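Local coordinates for conserved hypothetical protein (Staphylococcus aureus subsp. aureus, PDB 2AP3) that is of unknown function but belongs to a family of putative cell-wall binding lipoproteins and folds as an elongated all-helical bundle, at residues 35-49 with 71-85. Residues are numbered along the deposited sequence; the frame is centred on the assembly and turned at random.
Sequences IKTVGKKIAELDEKK and LIKNADDRLKEFEKE
N74 and L45 make the direct hydrogen bond between these two antiparallel helices, whose axes approach to 8.8 Å. N74 extends its amide toward the other helix and its ND2 donates to the backbone O of L45 at 3.0 Å. That oxygen also accepts K49 N, and the two donors arrive from opposite faces of its carbonyl plane. N74 OD1 in turn takes R78 NE at 2.9 Å, a bond tilted from the guanidinium plane. R78 CG packs against L45 CB at 3.6 Å, and the bend at chi3 (-71°) turns the guanidinium aside, where K49 CD lies over one face, near the rim. D46 OD1 and R78 NH1, 3.9 Å apart, form a long salt bridge spanned by a water, while R78 NH2 pairs with E143 of helix 109-150. Further along, V38 is a knob in the hole formed by E81, F82, K84 and E85; its CG2 meets K84 CB at 3.6 Å and its CG1 faces E81 O. At E81, chi1 (-171°) carries CG across to I42 CG1, and the bend at chi2 (57°) swings the carboxylate toward K84, where OE1 makes a salt bridge with NZ at 2.9 Å. I42 CD1 packs against F82 CB at 4.0 Å and lies at the edge of the ring, which also meets Y136. At the far end I35 CG2 rests on the E85 carboxylate; a second water joins I35 O to E85 OE1, while OE2 bonds H129. Antiparallel packing of helices 33-50 and 61-96, with helix 109-150 alongside, is the arrangement of an elongated helical bundle.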
loop_
_atom_site.group_PDB
_atom_site.type_symbol
_atom_site.label_atom_id
_atom_site.label_comp_id
_atom_site.label_asym_id
_atom_site.label_seq_id
_atom_site.Cartn_x
_atom_site.Cartn_y
_atom_site.Cartn_z
ATOM N N ILE A 35 -8.821 1.046 1.343
ATOM C CA ILE A 35 -7.420 1.494 1.408
ATOM C C ILE A 35 -7.338 3.017 1.234
ATOM O O ILE A 35 -6.480 3.677 1.847
ATOM C CB ILE A 35 -6.518 0.728 0.381
ATOM C CG1 ILE A 35 -6.539 -0.771 0.714
ATOM C CG2 ILE A 35 -5.093 1.300 0.327
ATOM C CD1 ILE A 35 -5.779 -1.620 -0.283
ATOM N N LYS A 36 -8.229 3.591 0.419
ATOM C CA LYS A 36 -8.268 5.044 0.293
ATOM C C LYS A 36 -8.655 5.723 1.615
ATOM O O LYS A 36 -8.070 6.737 2.002
ATOM C CB LYS A 36 -9.222 5.473 -0.827
ATOM C CG LYS A 36 -8.705 5.172 -2.229
ATOM C CD LYS A 36 -7.468 5.994 -2.583
ATOM C CE LYS A 36 -7.179 5.906 -4.081
ATOM N NZ LYS A 36 -5.827 6.436 -4.415
ATOM N N THR A 37 -9.611 5.131 2.331
ATOM C CA THR A 37 -10.053 5.657 3.628
ATOM C C THR A 37 -8.919 5.567 4.642
ATOM O O THR A 37 -8.688 6.510 5.425
ATOM C CB THR A 37 -11.279 4.865 4.140
ATOM O OG1 THR A 37 -12.322 4.953 3.165
ATOM C CG2 THR A 37 -11.808 5.454 5.459
ATOM N N VAL A 38 -8.194 4.451 4.624
ATOM C CA VAL A 38 -6.991 4.319 5.481
ATOM C C VAL A 38 -5.987 5.452 5.218
ATOM O O VAL A 38 -5.463 6.085 6.143
ATOM C CB VAL A 38 -6.291 2.948 5.250
ATOM C CG1 VAL A 38 -4.924 2.922 5.924
ATOM C CG2 VAL A 38 -7.199 1.811 5.727
ATOM N N GLY A 39 -5.697 5.702 3.947
ATOM C CA GLY A 39 -4.802 6.794 3.573
ATOM C C GLY A 39 -5.245 8.138 4.097
ATOM O O GLY A 39 -4.416 8.907 4.579
ATOM N N LYS A 40 -6.543 8.425 4.011
ATOM C CA LYS A 40 -7.053 9.686 4.570
ATOM C C LYS A 40 -6.880 9.751 6.087
ATOM O O LYS A 40 -6.496 10.779 6.634
ATOM C CB LYS A 40 -8.508 9.904 4.187
ATOM C CG LYS A 40 -8.677 10.207 2.720
ATOM C CD LYS A 40 -10.152 10.348 2.383
ATOM C CE LYS A 40 -10.374 10.375 0.881
ATOM N NZ LYS A 40 -11.791 10.779 0.600
ATOM N N LYS A 41 -7.153 8.636 6.764
ATOM C CA LYS A 41 -7.081 8.616 8.224
ATOM C C LYS A 41 -5.622 8.764 8.674
ATOM O O LYS A 41 -5.326 9.483 9.623
ATOM C CB LYS A 41 -7.675 7.316 8.756
ATOM C CG LYS A 41 -9.193 7.257 8.613
ATOM C CD LYS A 41 -9.919 8.066 9.664
ATOM C CE LYS A 41 -11.383 8.289 9.276
ATOM N NZ LYS A 41 -12.130 7.048 8.914
ATOM N N ILE A 42 -4.704 8.102 7.976
ATOM C CA ILE A 42 -3.292 8.251 8.287
ATOM C C ILE A 42 -2.811 9.669 7.977
ATOM O O ILE A 42 -2.063 10.260 8.768
ATOM C CB ILE A 42 -2.440 7.167 7.602
ATOM C CG1 ILE A 42 -2.738 5.816 8.273
ATOM C CG2 ILE A 42 -0.930 7.483 7.728
ATOM C CD1 ILE A 42 -2.072 4.658 7.529
ATOM N N ALA A 43 -3.322 10.259 6.909
ATOM C CA ALA A 43 -2.961 11.661 6.616
ATOM C C ALA A 43 -3.406 12.612 7.739
ATOM O O ALA A 43 -2.665 13.526 8.132
ATOM C CB ALA A 43 -3.517 12.109 5.267
ATOM N N GLU A 44 -4.607 12.399 8.274
ATOM C CA GLU A 44 -5.073 13.174 9.416
ATOM C C GLU A 44 -4.139 12.982 10.610
ATOM O O GLU A 44 -3.771 13.956 11.279
ATOM C CB GLU A 44 -6.512 12.817 9.776
ATOM C CG GLU A 44 -7.537 13.103 8.674
ATOM C CD GLU A 44 -7.940 14.566 8.570
ATOM O OE1 GLU A 44 -7.581 15.353 9.467
ATOM O OE2 GLU A 44 -8.641 14.916 7.583
ATOM N N LEU A 45 -3.718 11.731 10.842
ATOM C CA LEU A 45 -2.802 11.457 11.939
ATOM C C LEU A 45 -1.440 12.123 11.740
ATOM O O LEU A 45 -0.851 12.633 12.697
ATOM C CB LEU A 45 -2.649 9.941 12.114
ATOM C CG LEU A 45 -3.863 9.283 12.783
ATOM C CD1 LEU A 45 -3.848 7.768 12.534
ATOM C CD2 LEU A 45 -3.914 9.603 14.273
ATOM N N ASP A 46 -0.995 12.175 10.483
ATOM C CA ASP A 46 0.294 12.803 10.130
ATOM C C ASP A 46 0.187 14.310 10.417
ATOM O O ASP A 46 1.128 14.924 10.921
ATOM C CB ASP A 46 0.618 12.603 8.640
ATOM C CG ASP A 46 1.109 11.190 8.299
ATOM O OD1 ASP A 46 1.554 10.496 9.204
ATOM O OD2 ASP A 46 1.088 10.819 7.105
ATOM N N GLU A 47 -0.972 14.901 10.122
ATOM C CA GLU A 47 -1.147 16.324 10.405
ATOM C C GLU A 47 -1.177 16.616 11.899
ATOM O O GLU A 47 -0.581 17.601 12.349
ATOM C CB GLU A 47 -2.394 16.879 9.703
ATOM C CG GLU A 47 -2.202 17.016 8.200
ATOM C CD GLU A 47 -0.974 17.850 7.826
ATOM O OE1 GLU A 47 -0.908 19.035 8.234
ATOM O OE2 GLU A 47 -0.079 17.325 7.138
ATOM N N LYS A 48 -1.783 15.716 12.675
ATOM C CA LYS A 48 -1.814 15.884 14.123
ATOM C C LYS A 48 -0.406 15.774 14.712
ATOM O O LYS A 48 -0.043 16.543 15.598
ATOM C CB LYS A 48 -2.745 14.861 14.766
ATOM C CG LYS A 48 -4.208 15.246 14.721
ATOM C CD LYS A 48 -5.018 14.191 15.458
ATOM C CE LYS A 48 -6.503 14.414 15.321
ATOM N NZ LYS A 48 -7.046 14.294 13.925
ATOM N N LYS A 49 0.370 14.826 14.181
ATOM C CA LYS A 49 1.771 14.638 14.584
ATOM C C LYS A 49 2.544 15.922 14.385
ATOM O O LYS A 49 3.233 16.361 15.302
ATOM C CB LYS A 49 2.420 13.511 13.770
ATOM C CG LYS A 49 3.842 13.183 14.231
ATOM C CD LYS A 49 4.398 12.072 13.357
ATOM C CE LYS A 49 5.872 11.795 13.605
ATOM N NZ LYS A 49 6.731 12.857 12.997
ATOM N N LEU A 71 2.960 11.629 20.985
ATOM C CA LEU A 71 3.709 11.186 19.807
ATOM C C LEU A 71 3.839 9.665 19.746
ATOM O O LEU A 71 3.724 9.076 18.677
ATOM C CB LEU A 71 5.077 11.846 19.752
ATOM C CG LEU A 71 5.011 13.309 19.304
ATOM C CD1 LEU A 71 6.309 14.019 19.698
ATOM C CD2 LEU A 71 4.730 13.411 17.785
ATOM N N ILE A 72 4.002 9.032 20.911
ATOM C CA ILE A 72 4.070 7.569 20.981
ATOM C C ILE A 72 2.726 7.005 20.564
ATOM O O ILE A 72 2.662 6.147 19.686
ATOM C CB ILE A 72 4.434 7.096 22.399
ATOM C CG1 ILE A 72 5.869 7.519 22.719
ATOM C CG2 ILE A 72 4.252 5.564 22.536
ATOM C CD1 ILE A 72 6.279 7.305 24.180
ATOM N N LYS A 73 1.654 7.546 21.153
ATOM C CA LYS A 73 0.295 7.082 20.841
ATOM C C LYS A 73 0.012 7.243 19.354
ATOM O O LYS A 73 -0.576 6.361 18.713
ATOM C CB LYS A 73 -0.745 7.875 21.625
ATOM C CG LYS A 73 -2.191 7.373 21.435
ATOM C CD LYS A 73 -3.176 8.048 22.366
ATOM C CE LYS A 73 -4.608 7.609 22.077
ATOM N NZ LYS A 73 -5.105 8.085 20.761
ATOM N N ASN A 74 0.437 8.383 18.812
ATOM C CA ASN A 74 0.194 8.691 17.407
ATOM C C ASN A 74 0.899 7.700 16.450
ATOM O O ASN A 74 0.339 7.301 15.407
ATOM C CB ASN A 74 0.601 10.147 17.144
ATOM C CG ASN A 74 0.471 10.531 15.685
ATOM O OD1 ASN A 74 1.357 10.292 14.864
ATOM N ND2 ASN A 74 -0.658 11.154 15.353
ATOM N N ALA A 75 2.109 7.286 16.820
ATOM C CA ALA A 75 2.802 6.255 16.024
ATOM C C ALA A 75 2.024 4.938 16.101
ATOM O O ALA A 75 1.777 4.296 15.063
ATOM C CB ALA A 75 4.236 6.106 16.494
ATOM N N ASP A 76 1.599 4.544 17.307
ATOM C CA ASP A 76 0.717 3.359 17.451
ATOM C C ASP A 76 -0.547 3.484 16.600
ATOM O O ASP A 76 -0.979 2.515 15.962
ATOM C CB ASP A 76 0.341 3.084 18.920
ATOM C CG ASP A 76 1.510 2.645 19.740
ATOM O OD1 ASP A 76 2.466 2.052 19.198
ATOM O OD2 ASP A 76 1.462 2.880 20.972
ATOM N N ASP A 77 -1.123 4.681 16.582
ATOM C CA ASP A 77 -2.389 4.896 15.902
ATOM C C ASP A 77 -2.207 4.745 14.400
ATOM O O ASP A 77 -3.054 4.184 13.711
ATOM C CB ASP A 77 -2.917 6.313 16.204
ATOM C CG ASP A 77 -3.468 6.453 17.601
ATOM O OD1 ASP A 77 -3.660 5.435 18.293
ATOM O OD2 ASP A 77 -3.679 7.631 17.997
ATOM N N ARG A 78 -1.092 5.248 13.893
ATOM C CA ARG A 78 -0.826 5.134 12.459
ATOM C C ARG A 78 -0.586 3.686 12.069
ATOM O O ARG A 78 -1.135 3.196 11.087
ATOM C CB ARG A 78 0.350 6.028 12.059
ATOM C CG ARG A 78 -0.044 7.507 12.068
ATOM C CD ARG A 78 1.138 8.421 11.700
ATOM N NE ARG A 78 2.172 8.491 12.736
ATOM C CZ ARG A 78 3.477 8.379 12.507
ATOM N NH1 ARG A 78 3.945 8.194 11.275
ATOM N NH2 ARG A 78 4.326 8.476 13.529
ATOM N N LEU A 79 0.201 2.968 12.870
ATOM C CA LEU A 79 0.385 1.548 12.602
ATOM C C LEU A 79 -0.919 0.751 12.676
ATOM O O LEU A 79 -1.159 -0.160 11.852
ATOM C CB LEU A 79 1.400 0.970 13.587
ATOM C CG LEU A 79 2.834 1.433 13.372
ATOM C CD1 LEU A 79 3.705 1.138 14.599
ATOM C CD2 LEU A 79 3.458 0.803 12.078
ATOM N N LYS A 80 -1.768 1.077 13.638
ATOM C CA LYS A 80 -3.028 0.355 13.796
ATOM C C LYS A 80 -3.911 0.610 12.564
ATOM O O LYS A 80 -4.481 -0.329 11.967
ATOM C CB LYS A 80 -3.725 0.792 15.079
ATOM C CG LYS A 80 -5.049 0.080 15.372
ATOM C CD LYS A 80 -4.879 -1.439 15.431
ATOM C CE LYS A 80 -3.975 -1.842 16.599
ATOM N NZ LYS A 80 -3.709 -3.323 16.687
ATOM N N GLU A 81 -4.030 1.873 12.162
ATOM C CA GLU A 81 -4.807 2.181 10.969
ATOM C C GLU A 81 -4.225 1.468 9.744
ATOM O O GLU A 81 -4.967 0.916 8.921
ATOM C CB GLU A 81 -4.888 3.712 10.781
ATOM C CG GLU A 81 -5.853 4.178 9.705
ATOM C CD GLU A 81 -7.300 3.713 9.888
ATOM O OE1 GLU A 81 -7.791 3.516 11.034
ATOM O OE2 GLU A 81 -7.967 3.589 8.849
ATOM N N PHE A 82 -2.895 1.422 9.626
ATOM C CA PHE A 82 -2.279 0.766 8.472
ATOM C C PHE A 82 -2.601 -0.729 8.385
ATOM O O PHE A 82 -2.629 -1.283 7.296
ATOM C CB PHE A 82 -0.781 1.027 8.447
ATOM C CG PHE A 82 -0.095 0.536 7.215
ATOM C CD1 PHE A 82 -0.334 1.136 5.985
ATOM C CD2 PHE A 82 0.783 -0.522 7.275
ATOM C CE1 PHE A 82 0.328 0.681 4.843
ATOM C CE2 PHE A 82 1.446 -0.997 6.132
ATOM C CZ PHE A 82 1.198 -0.383 4.918
ATOM N N GLU A 83 -2.868 -1.365 9.525
ATOM C CA GLU A 83 -3.267 -2.789 9.526
ATOM C C GLU A 83 -4.435 -3.021 8.574
ATOM O O GLU A 83 -4.506 -4.078 7.937
ATOM C CB GLU A 83 -3.705 -3.241 10.916
ATOM C CG GLU A 83 -2.570 -3.307 11.925
ATOM C CD GLU A 83 -3.001 -3.907 13.271
ATOM O OE1 GLU A 83 -3.923 -4.772 13.293
ATOM O OE2 GLU A 83 -2.434 -3.520 14.305
ATOM N N LYS A 84 -5.374 -2.072 8.530
ATOM C CA LYS A 84 -6.544 -2.208 7.656
ATOM C C LYS A 84 -6.124 -2.307 6.183
ATOM O O LYS A 84 -6.731 -3.058 5.414
ATOM C CB LYS A 84 -7.543 -1.065 7.872
ATOM C CG LYS A 84 -8.173 -1.032 9.260
ATOM C CD LYS A 84 -8.909 0.286 9.444
ATOM C CE LYS A 84 -9.405 0.480 10.859
ATOM N NZ LYS A 84 -10.131 1.788 11.040
ATOM N N GLU A 85 -5.100 -1.548 5.789
ATOM C CA GLU A 85 -4.566 -1.634 4.411
ATOM C C GLU A 85 -3.927 -3.000 4.179
ATOM O O GLU A 85 -4.167 -3.653 3.165
ATOM C CB GLU A 85 -3.578 -0.495 4.107
ATOM C CG GLU A 85 -2.885 -0.662 2.732
ATOM C CD GLU A 85 -2.081 0.561 2.298
ATOM O OE1 GLU A 85 -2.337 1.679 2.825
ATOM O OE2 GLU A 85 -1.161 0.391 1.443
HETATM O O HOH W 1 -3.682 3.989 2.276
HETATM O O HOH W 2 2.687 8.064 8.641
#